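Local atomic coordinates of virulence factor (Pectobacterium carotovorum, PDB entry 2W3Y), a protein that acts as a virulence factor of a Drosophila pathogen, is S-palmitoylated and binds to lipid vesicles. Residues Q43-Q48 with Y168-S173; N115-V120 with N216-V221; T142-F147 with S260-I265. All blocks are in the same frame, centred on the assembly; numbering follows the deposited sequence.

Interaction 1: residues Q43-Q48 with Y168-S173; sequences QYQTYQ and YLYAYS. With PLM (palmitic acid), chain C.
Gln43 and Tyr170 face each other in a pairing of two parallel strands at the heart of the mixed sheet of Evf, which illustrates how a buried strand pair accommodates polar side chains by pairing them. The backbones are joined by five hydrogen bonds, alternating in direction as parallel pairing requires; the straightest are Gln43 N to Leu169 O (2.8 Å) and Tyr47 N to Ser173 O (2.9 Å). A water extends the pairing, donating to Gln45 O and lying 2.7 Å from Ser173 OG, which also bonds His175.

Polar side chains form a second network on the face bearing Gln43, Gln45, Tyr170 and Tyr172. With CG anti to the backbone N (chi1 -159°) and a bend at chi2, Gln43 turns OE1 to the edge of the Tyr168 ring, where Tyr168 OH donates to it in the carbonyl plane at 2.6 Å. Tyr170 OH in turn donates to Tyr168 OH at 2.8 Å, making a chain of two hydrogen bonds. Gln43 NE2 bonds Ser260 O, so both ends of the buried amide are engaged. Nearby, Tyr47 OH donates to Gln45 OE1 (2.6 Å), in its carbonyl plane and on a lone pair, while lying at the edge of the Tyr170 ring.

Apolar packing sandwiches that ring. Gln43 CB sits over the centre of one face, 3.9 Å from the centroid, in a CH-pi contact; on the opposite face rests the last carbon of the palmitic acid, CF, 3.6 Å from Tyr170 CG, with Tyr172 nearby.

Around this pair, strand 262-266 flanks strand 40-49 and helix 142-159 covers Gln43 and Gln45. On the other face, helix 91-105 brings Trp94 against Tyr44, Leu169 and Ala171, and helix 57-81 packs on Thr46 and Ser173.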
loop_
_atom_site.group_PDB
_atom_site.type_symbol
_atom_site.label_atom_id
_atom_site.label_comp_id
_atom_site.label_asym_id
_atom_site.label_seq_id
_atom_site.Cartn_x
_atom_site.Cartn_y
_atom_site.Cartn_z
ATOM N N GLN A 43 -2.153 4.223 -5.710
ATOM C CA GLN A 43 -1.269 5.037 -4.911
ATOM C C GLN A 43 -0.239 4.072 -4.307
ATOM O O GLN A 43 -0.577 3.281 -3.472
ATOM C CB GLN A 43 -2.107 5.709 -3.813
ATOM C CG GLN A 43 -1.514 6.926 -3.198
ATOM C CD GLN A 43 -1.885 8.154 -3.958
ATOM O OE1 GLN A 43 -3.039 8.620 -3.903
ATOM N NE2 GLN A 43 -0.912 8.695 -4.699
ATOM N N TYR A 44 1.005 4.114 -4.768
ATOM C CA TYR A 44 2.059 3.246 -4.225
ATOM C C TYR A 44 2.743 3.918 -3.039
ATOM O O TYR A 44 3.283 5.006 -3.189
ATOM C CB TYR A 44 3.087 2.926 -5.311
ATOM C CG TYR A 44 2.574 2.089 -6.459
ATOM C CD1 TYR A 44 2.336 0.711 -6.293
ATOM C CD2 TYR A 44 2.361 2.653 -7.710
ATOM C CE1 TYR A 44 1.894 -0.075 -7.342
ATOM C CE2 TYR A 44 1.898 1.858 -8.786
ATOM C CZ TYR A 44 1.663 0.505 -8.571
ATOM O OH TYR A 44 1.237 -0.283 -9.601
ATOM N N GLN A 45 2.716 3.299 -1.856
ATOM C CA GLN A 45 3.206 3.985 -0.646
ATOM C C GLN A 45 4.029 3.090 0.297
ATOM O O GLN A 45 3.839 1.874 0.346
ATOM C CB GLN A 45 2.035 4.586 0.156
ATOM C CG GLN A 45 0.998 5.319 -0.684
ATOM C CD GLN A 45 1.316 6.789 -0.847
ATOM O OE1 GLN A 45 1.132 7.565 0.089
ATOM N NE2 GLN A 45 1.808 7.179 -2.026
ATOM N N THR A 46 4.950 3.706 1.039
ATOM C CA THR A 46 5.696 3.025 2.109
ATOM C C THR A 46 5.673 3.903 3.355
ATOM O O THR A 46 6.250 5.003 3.374
ATOM C CB THR A 46 7.170 2.749 1.716
ATOM O OG1 THR A 46 7.214 2.046 0.475
ATOM C CG2 THR A 46 7.868 1.879 2.780
ATOM N N TYR A 47 4.973 3.439 4.388
ATOM C CA TYR A 47 4.868 4.217 5.613
ATOM C C TYR A 47 5.667 3.560 6.714
ATOM O O TYR A 47 5.451 2.394 7.045
ATOM C CB TYR A 47 3.423 4.358 6.081
ATOM C CG TYR A 47 2.488 4.990 5.073
ATOM C CD1 TYR A 47 2.910 6.050 4.262
ATOM C CD2 TYR A 47 1.172 4.535 4.938
ATOM C CE1 TYR A 47 2.053 6.633 3.319
ATOM C CE2 TYR A 47 0.300 5.124 4.005
ATOM C CZ TYR A 47 0.750 6.175 3.207
ATOM O OH TYR A 47 -0.091 6.773 2.287
ATOM N N GLN A 48 6.582 4.314 7.290
ATOM C CA GLN A 48 7.239 3.861 8.506
ATOM C C GLN A 48 6.778 4.706 9.673
ATOM O O GLN A 48 6.839 5.932 9.614
ATOM C CB GLN A 48 8.759 3.898 8.366
ATOM C CG GLN A 48 9.444 3.358 9.619
ATOM C CD GLN A 48 10.955 3.369 9.530
ATOM O OE1 GLN A 48 11.531 3.252 8.443
ATOM N NE2 GLN A 48 11.610 3.513 10.680
ATOM N N TYR A 168 -9.885 3.608 -7.237
ATOM C CA TYR A 168 -8.790 4.188 -6.445
ATOM C C TYR A 168 -8.287 3.178 -5.419
ATOM O O TYR A 168 -9.024 2.783 -4.502
ATOM C CB TYR A 168 -9.259 5.479 -5.768
ATOM C CG TYR A 168 -8.208 6.288 -5.003
ATOM C CD1 TYR A 168 -7.013 6.706 -5.615
ATOM C CD2 TYR A 168 -8.447 6.679 -3.685
ATOM C CE1 TYR A 168 -6.056 7.474 -4.897
ATOM C CE2 TYR A 168 -7.522 7.454 -2.971
ATOM C CZ TYR A 168 -6.323 7.842 -3.583
ATOM O OH TYR A 168 -5.421 8.621 -2.868
ATOM N N LEU A 169 -7.032 2.758 -5.596
ATOM C CA LEU A 169 -6.406 1.711 -4.786
ATOM C C LEU A 169 -5.142 2.238 -4.082
ATOM O O LEU A 169 -4.430 3.074 -4.633
ATOM C CB LEU A 169 -6.047 0.488 -5.667
ATOM C CG LEU A 169 -7.119 -0.243 -6.506
ATOM C CD1 LEU A 169 -7.384 0.446 -7.847
ATOM C CD2 LEU A 169 -6.732 -1.710 -6.772
ATOM N N TYR A 170 -4.916 1.776 -2.852
ATOM C CA TYR A 170 -3.656 1.925 -2.144
ATOM C C TYR A 170 -2.964 0.567 -2.148
ATOM O O TYR A 170 -3.518 -0.412 -1.656
ATOM C CB TYR A 170 -3.866 2.398 -0.697
ATOM C CG TYR A 170 -3.931 3.896 -0.564
ATOM C CD1 TYR A 170 -4.901 4.610 -1.252
ATOM C CD2 TYR A 170 -3.010 4.614 0.231
ATOM C CE1 TYR A 170 -4.982 5.980 -1.167
ATOM C CE2 TYR A 170 -3.087 6.019 0.323
ATOM C CZ TYR A 170 -4.088 6.681 -0.402
ATOM O OH TYR A 170 -4.256 8.053 -0.380
ATOM N N ALA A 171 -1.769 0.523 -2.742
ATOM C CA ALA A 171 -0.911 -0.663 -2.739
ATOM C C ALA A 171 0.340 -0.262 -1.955
ATOM O O ALA A 171 1.203 0.457 -2.469
ATOM C CB ALA A 171 -0.568 -1.071 -4.144
ATOM N N TYR A 172 0.417 -0.715 -0.713
ATOM C CA TYR A 172 1.354 -0.145 0.239
ATOM C C TYR A 172 1.878 -1.122 1.272
ATOM O O TYR A 172 1.410 -2.264 1.356
ATOM C CB TYR A 172 0.744 1.110 0.921
ATOM C CG TYR A 172 -0.400 0.896 1.914
ATOM C CD1 TYR A 172 -0.204 1.074 3.288
ATOM C CD2 TYR A 172 -1.695 0.547 1.474
ATOM C CE1 TYR A 172 -1.264 0.903 4.216
ATOM C CE2 TYR A 172 -2.750 0.375 2.383
ATOM C CZ TYR A 172 -2.529 0.566 3.755
ATOM O OH TYR A 172 -3.565 0.400 4.654
ATOM N N SER A 173 2.895 -0.678 2.016
ATOM C CA SER A 173 3.375 -1.364 3.204
ATOM C C SER A 173 3.467 -0.380 4.370
ATOM O O SER A 173 3.621 0.833 4.153
ATOM C CB SER A 173 4.739 -2.061 2.957
ATOM O OG SER A 173 5.785 -1.136 2.692
HETATM C C1 PLM C . -5.953 16.592 -1.397
HETATM O O2 PLM C . -6.226 17.649 -2.025
HETATM C C2 PLM C . -6.867 15.377 -1.504
HETATM C C3 PLM C . -6.259 14.222 -2.294
HETATM C C4 PLM C . -7.202 13.023 -2.428
HETATM C C5 PLM C . -7.274 12.178 -1.157
HETATM C C6 PLM C . -8.583 11.398 -1.042
HETATM C C7 PLM C . -8.465 10.264 -0.025
HETATM C C8 PLM C . -9.802 9.890 0.623
HETATM C C9 PLM C . -10.265 8.533 0.093
HETATM C CA PLM C . -10.247 7.417 1.132
HETATM C CB PLM C . -9.202 6.358 0.799
HETATM C CC PLM C . -8.770 5.630 2.062
HETATM C CD PLM C . -7.269 5.380 2.093
HETATM C CE PLM C . -6.993 3.887 2.186
HETATM C CF PLM C . -5.577 3.606 2.667
HETATM O O HOH W 1 5.592 -0.372 0.077
#

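Interaction 2: residues N115-V120 with N216-V221; sequences NLNTTV and NLEFGV. With PLM (palmitic acid), chain C.
Leu217, with CG anti to its carbonyl carbon (chi1 -54°), and Thr118, whose CG2 stands between the backbone N and the carbonyl carbon, lie side by side and point the same way across an antiparallel strand pair. These torsions set Leu217 CD1 beside Thr118 CG2, at 3.8 Å. Val120, whose side chain crosses that of Leu217 at about a right angle, brings CG2 to 4.0 Å from Leu217 CD1.

The pair exemplifies a two-faced sheet. Leu116 and Phe219, like Thr118 and Leu217, form a hydrogen-bonded pair, each closed by two reciprocal backbone bonds; the shortest, Leu217 N to Thr118 O, is 2.8 Å. Their side chains all occupy the lipid-facing side. Asn115, Asn117, Thr119, Asn216 and Glu218 occupy the other, exposed side, where Thr119 OG1 makes a weak hydrogen bond to Asn216 OD1 (3.2 Å).

Helix 125-134 touches Val120 and Leu217 through Ser128, and Phe198 of the adjoining strand 185-198 meets the Phe219 ring edge-to-face. Leu116 and Phe219 line the middle of the palmitic acid chain, consistent with an apolar binding site for the acyl chain: Leu116 CD2 is 4.1 Å from lipid carbon CA, and lipid carbon C9 lies over the centre of the Phe219 ring, 3.7 Å from Phe219 CE2.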
loop_
_atom_site.group_PDB
_atom_site.type_symbol
_atom_site.label_atom_id
_atom_site.label_comp_id
_atom_site.label_asym_id
_atom_site.label_seq_id
_atom_site.Cartn_x
_atom_site.Cartn_y
_atom_site.Cartn_z
ATOM N N ASN A 115 -14.613 0.837 6.741
ATOM C CA ASN A 115 -15.295 2.050 6.358
ATOM C C ASN A 115 -14.622 3.283 6.929
ATOM O O ASN A 115 -14.244 3.308 8.113
ATOM C CB ASN A 115 -16.762 1.983 6.774
ATOM C CG ASN A 115 -17.580 1.086 5.873
ATOM O OD1 ASN A 115 -18.026 1.498 4.803
ATOM N ND2 ASN A 115 -17.785 -0.148 6.301
ATOM N N LEU A 116 -14.436 4.278 6.063
ATOM C CA LEU A 116 -14.037 5.613 6.486
ATOM C C LEU A 116 -15.268 6.519 6.397
ATOM O O LEU A 116 -15.662 6.943 5.304
ATOM C CB LEU A 116 -12.867 6.145 5.638
ATOM C CG LEU A 116 -12.270 7.530 5.949
ATOM C CD1 LEU A 116 -12.066 7.741 7.453
ATOM C CD2 LEU A 116 -10.949 7.729 5.202
ATOM N N ASN A 117 -15.896 6.761 7.544
ATOM C CA ASN A 117 -17.081 7.606 7.647
ATOM C C ASN A 117 -16.820 8.685 8.674
ATOM O O ASN A 117 -17.041 8.472 9.870
ATOM C CB ASN A 117 -18.306 6.795 8.083
ATOM C CG ASN A 117 -18.680 5.717 7.098
ATOM O OD1 ASN A 117 -18.806 5.970 5.899
ATOM N ND2 ASN A 117 -18.868 4.498 7.598
ATOM N N THR A 118 -16.353 9.836 8.204
ATOM C CA THR A 118 -15.936 10.923 9.075
ATOM C C THR A 118 -16.105 12.257 8.340
ATOM O O THR A 118 -16.131 12.305 7.109
ATOM C CB THR A 118 -14.470 10.725 9.530
ATOM O OG1 THR A 118 -14.195 11.527 10.686
ATOM C CG2 THR A 118 -13.478 11.066 8.411
ATOM N N THR A 119 -16.240 13.334 9.106
ATOM C CA THR A 119 -16.311 14.679 8.549
ATOM C C THR A 119 -15.209 15.511 9.202
ATOM O O THR A 119 -15.182 15.671 10.423
ATOM C CB THR A 119 -17.709 15.324 8.754
ATOM O OG1 THR A 119 -18.711 14.529 8.100
ATOM C CG2 THR A 119 -17.741 16.719 8.157
ATOM N N VAL A 120 -14.294 16.004 8.370
ATOM C CA VAL A 120 -13.106 16.750 8.798
ATOM C C VAL A 120 -12.894 17.945 7.857
ATOM O O VAL A 120 -13.498 17.997 6.780
ATOM C CB VAL A 120 -11.832 15.852 8.770
ATOM C CG1 VAL A 120 -11.882 14.763 9.856
ATOM C CG2 VAL A 120 -11.616 15.230 7.380
ATOM N N ASN A 216 -17.086 15.742 3.796
ATOM C CA ASN A 216 -17.597 14.441 4.211
ATOM C C ASN A 216 -16.827 13.328 3.514
ATOM O O ASN A 216 -16.825 13.228 2.290
ATOM C CB ASN A 216 -19.109 14.314 3.947
ATOM C CG ASN A 216 -19.699 12.992 4.463
ATOM O OD1 ASN A 216 -19.521 12.623 5.630
ATOM N ND2 ASN A 216 -20.413 12.276 3.583
ATOM N N LEU A 217 -16.142 12.514 4.309
ATOM C CA LEU A 217 -15.471 11.328 3.791
ATOM C C LEU A 217 -16.340 10.124 4.095
ATOM O O LEU A 217 -16.471 9.724 5.261
ATOM C CB LEU A 217 -14.089 11.160 4.431
ATOM C CG LEU A 217 -13.087 12.314 4.386
ATOM C CD1 LEU A 217 -11.793 11.892 5.095
ATOM C CD2 LEU A 217 -12.810 12.764 2.943
ATOM N N GLU A 218 -16.950 9.565 3.056
ATOM C CA GLU A 218 -17.747 8.340 3.178
ATOM C C GLU A 218 -17.313 7.348 2.104
ATOM O O GLU A 218 -17.746 7.439 0.951
ATOM C CB GLU A 218 -19.266 8.627 3.100
ATOM C CG GLU A 218 -20.128 7.388 3.445
ATOM C CD GLU A 218 -21.624 7.557 3.164
ATOM O OE1 GLU A 218 -22.013 7.921 2.027
ATOM O OE2 GLU A 218 -22.422 7.285 4.085
ATOM N N PHE A 219 -16.416 6.433 2.474
ATOM C CA PHE A 219 -15.853 5.474 1.517
ATOM C C PHE A 219 -15.929 4.071 2.068
ATOM O O PHE A 219 -15.556 3.819 3.215
ATOM C CB PHE A 219 -14.390 5.795 1.176
ATOM C CG PHE A 219 -14.199 7.079 0.433
ATOM C CD1 PHE A 219 -14.141 7.088 -0.958
ATOM C CD2 PHE A 219 -14.049 8.286 1.126
ATOM C CE1 PHE A 219 -13.951 8.284 -1.657
ATOM C CE2 PHE A 219 -13.861 9.486 0.450
ATOM C CZ PHE A 219 -13.808 9.487 -0.957
ATOM N N GLY A 220 -16.423 3.157 1.241
ATOM C CA GLY A 220 -16.369 1.743 1.549
ATOM C C GLY A 220 -15.075 1.218 0.966
ATOM O O GLY A 220 -14.840 1.322 -0.234
ATOM N N VAL A 221 -14.228 0.667 1.833
ATOM C CA VAL A 221 -12.882 0.240 1.451
ATOM C C VAL A 221 -12.741 -1.271 1.629
ATOM O O VAL A 221 -12.879 -1.778 2.744
ATOM C CB VAL A 221 -11.795 0.988 2.281
ATOM C CG1 VAL A 221 -10.408 0.672 1.759
ATOM C CG2 VAL A 221 -12.078 2.546 2.303
HETATM C C1 PLM C . -5.953 16.592 -1.397
HETATM O O2 PLM C . -6.226 17.649 -2.025
HETATM C C2 PLM C . -6.867 15.377 -1.504
HETATM C C3 PLM C . -6.259 14.222 -2.294
HETATM C C4 PLM C . -7.202 13.023 -2.428
HETATM C C5 PLM C . -7.274 12.178 -1.157
HETATM C C6 PLM C . -8.583 11.398 -1.042
HETATM C C7 PLM C . -8.465 10.264 -0.025
HETATM C C8 PLM C . -9.802 9.890 0.623
HETATM C C9 PLM C . -10.265 8.533 0.093
HETATM C CA PLM C . -10.247 7.417 1.132
HETATM C CB PLM C . -9.202 6.358 0.799
HETATM C CC PLM C . -8.770 5.630 2.062
HETATM C CD PLM C . -7.269 5.380 2.093
HETATM C CE PLM C . -6.993 3.887 2.186
HETATM C CF PLM C . -5.577 3.606 2.667
#

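Interaction 3: residues T142-F147 with S260-I265; sequences TGFATF and SYFDDI
Phe262 reaches from its strand against the first two turns of helix 142-159, meeting Phe144 and Phe147 in an aromatic cluster, a worked case of helix-on-sheet packing through a few large side chains. Its CB stands over the centre of the Phe147 ring, 3.6 Å from the centroid, a CH-pi contact almost on the ring normal. Beyond CB the two side chains slide past each other in opposite directions, so their rings, at 28° to one another, barely overlap. Phe262 CD2 lies near the plane of the Phe144 ring, 3.7 Å from Phe144 CD1; these two rings are oblique, their planes 59° apart.

Both helix phenylalanines have CG anti to the backbone N, and their three-residue spacing brings both against Phe262, whose CZ lies 3.6 Å from Phe144 CA. Phe147 also meets the preceding backbone, its CE1 3.4 Å from Tyr261 O.

Further out, Phe144 is backed by Ala126, Val129 and Ile130 of helix 125-134, while Gln45 of strand 40-49 touches both Phe144 and Phe262. Backbone bonds join Phe262 and Asp264 to that strand. A water links the two segments at the helix start, accepting from Phe144 N at 3.0 Å and donating to Asp264 OD2 at 2.7 Å.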
loop_
_atom_site.group_PDB
_atom_site.type_symbol
_atom_site.label_atom_id
_atom_site.label_comp_id
_atom_site.label_asym_id
_atom_site.label_seq_id
_atom_site.Cartn_x
_atom_site.Cartn_y
_atom_site.Cartn_z
ATOM N N THR A 142 2.851 16.663 7.807
ATOM C CA THR A 142 2.841 17.784 6.847
ATOM C C THR A 142 3.518 17.454 5.523
ATOM O O THR A 142 3.124 18.001 4.484
ATOM C CB THR A 142 3.471 19.096 7.417
ATOM O OG1 THR A 142 4.828 18.846 7.810
ATOM C CG2 THR A 142 2.658 19.625 8.591
ATOM N N GLY A 143 4.538 16.589 5.562
ATOM C CA GLY A 143 5.195 16.090 4.349
ATOM C C GLY A 143 4.268 15.278 3.451
ATOM O O GLY A 143 4.187 15.525 2.246
ATOM N N PHE A 144 3.575 14.299 4.030
ATOM C CA PHE A 144 2.549 13.541 3.297
ATOM C C PHE A 144 1.433 14.476 2.790
ATOM O O PHE A 144 0.964 14.327 1.654
ATOM C CB PHE A 144 1.977 12.419 4.166
ATOM C CG PHE A 144 0.847 11.660 3.520
ATOM C CD1 PHE A 144 1.096 10.778 2.470
ATOM C CD2 PHE A 144 -0.464 11.826 3.952
ATOM C CE1 PHE A 144 0.043 10.070 1.857
ATOM C CE2 PHE A 144 -1.524 11.123 3.340
ATOM C CZ PHE A 144 -1.254 10.236 2.294
ATOM N N ALA A 145 1.015 15.438 3.624
ATOM C CA ALA A 145 -0.013 16.409 3.222
ATOM C C ALA A 145 0.357 17.180 1.952
ATOM O O ALA A 145 -0.499 17.367 1.074
ATOM C CB ALA A 145 -0.386 17.373 4.371
ATOM N N THR A 146 1.615 17.628 1.857
ATOM C CA THR A 146 2.124 18.266 0.640
ATOM C C THR A 146 2.121 17.293 -0.546
ATOM O O THR A 146 1.711 17.658 -1.656
ATOM C CB THR A 146 3.549 18.905 0.833
ATOM O OG1 THR A 146 3.476 19.942 1.820
ATOM C CG2 THR A 146 4.073 19.503 -0.462
ATOM N N PHE A 147 2.570 16.060 -0.323
ATOM C CA PHE A 147 2.545 15.070 -1.406
ATOM C C PHE A 147 1.122 14.875 -1.969
ATOM O O PHE A 147 0.915 14.876 -3.194
ATOM C CB PHE A 147 3.080 13.705 -0.944
ATOM C CG PHE A 147 2.664 12.580 -1.852
ATOM C CD1 PHE A 147 3.323 12.377 -3.065
ATOM C CD2 PHE A 147 1.564 11.770 -1.529
ATOM C CE1 PHE A 147 2.925 11.365 -3.936
ATOM C CE2 PHE A 147 1.147 10.760 -2.406
ATOM C CZ PHE A 147 1.828 10.568 -3.603
ATOM N N SER A 260 2.809 8.158 -8.581
ATOM C CA SER A 260 1.997 8.115 -7.354
ATOM C C SER A 260 2.743 7.685 -6.076
ATOM O O SER A 260 2.108 7.416 -5.055
ATOM C CB SER A 260 0.796 7.172 -7.548
ATOM O OG SER A 260 1.231 5.815 -7.678
ATOM N N TYR A 261 4.067 7.600 -6.125
ATOM C CA TYR A 261 4.838 7.048 -4.998
ATOM C C TYR A 261 5.187 8.081 -3.936
ATOM O O TYR A 261 5.534 9.208 -4.262
ATOM C CB TYR A 261 6.136 6.399 -5.501
ATOM C CG TYR A 261 7.053 5.884 -4.402
ATOM C CD1 TYR A 261 6.814 4.658 -3.780
ATOM C CD2 TYR A 261 8.174 6.628 -3.995
ATOM C CE1 TYR A 261 7.678 4.174 -2.763
ATOM C CE2 TYR A 261 9.024 6.163 -2.996
ATOM C CZ TYR A 261 8.778 4.943 -2.390
ATOM O OH TYR A 261 9.639 4.506 -1.414
ATOM N N PHE A 262 5.094 7.669 -2.673
ATOM C CA PHE A 262 5.558 8.452 -1.529
ATOM C C PHE A 262 6.056 7.495 -0.451
ATOM O O PHE A 262 5.483 6.424 -0.255
ATOM C CB PHE A 262 4.420 9.311 -0.965
ATOM C CG PHE A 262 4.811 10.151 0.243
ATOM C CD1 PHE A 262 5.499 11.355 0.082
ATOM C CD2 PHE A 262 4.477 9.737 1.534
ATOM C CE1 PHE A 262 5.859 12.139 1.203
ATOM C CE2 PHE A 262 4.823 10.516 2.663
ATOM C CZ PHE A 262 5.523 11.709 2.493
ATOM N N ASP A 263 7.118 7.887 0.240
ATOM C CA ASP A 263 7.547 7.198 1.450
ATOM C C ASP A 263 7.895 8.224 2.510
ATOM O O ASP A 263 8.266 9.351 2.190
ATOM C CB ASP A 263 8.758 6.307 1.187
ATOM C CG ASP A 263 10.025 7.117 0.950
ATOM O OD1 ASP A 263 10.144 7.694 -0.148
ATOM O OD2 ASP A 263 10.887 7.185 1.862
ATOM N N ASP A 264 7.780 7.833 3.780
ATOM C CA ASP A 264 8.201 8.693 4.871
ATOM C C ASP A 264 8.410 7.876 6.136
ATOM O O ASP A 264 7.902 6.748 6.261
ATOM C CB ASP A 264 7.162 9.804 5.113
ATOM C CG ASP A 264 7.781 11.088 5.703
ATOM O OD1 ASP A 264 9.032 11.156 5.881
ATOM O OD2 ASP A 264 7.001 12.030 5.992
ATOM N N ILE A 265 9.220 8.426 7.037
ATOM C CA ILE A 265 9.254 7.993 8.426
ATOM C C ILE A 265 8.471 9.022 9.216
ATOM O O ILE A 265 8.896 10.180 9.371
ATOM C CB ILE A 265 10.713 7.820 8.984
ATOM C CG1 ILE A 265 11.461 6.759 8.170
ATOM C CG2 ILE A 265 10.685 7.442 10.470
ATOM C CD1 ILE A 265 12.978 6.751 8.354
HETATM O O HOH W 2 4.817 13.426 6.601
#

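How the interactions relate
From the N terminus, strand 40-49 pairs with strand 166-179, where interaction 1 closes a long, largely helical loop. Within it begin strand 109-121, which finds its partner 214-228 in interaction 2, and helix 142-159, which meets strand 262-266 in interaction 3. Every pair of contacts therefore crosses and none nests, so the three loops overlap along the chain. Interactions 1 and 3 touch directly, strand 262-266 being the neighbour of 40-49: Thr46 N lies 3.1 Å from Phe262 O. Interaction 2 stands apart, its centre about 18 Å from that of interaction 1, but the same curled sheet and the palmitic acid, touched by both, connect them.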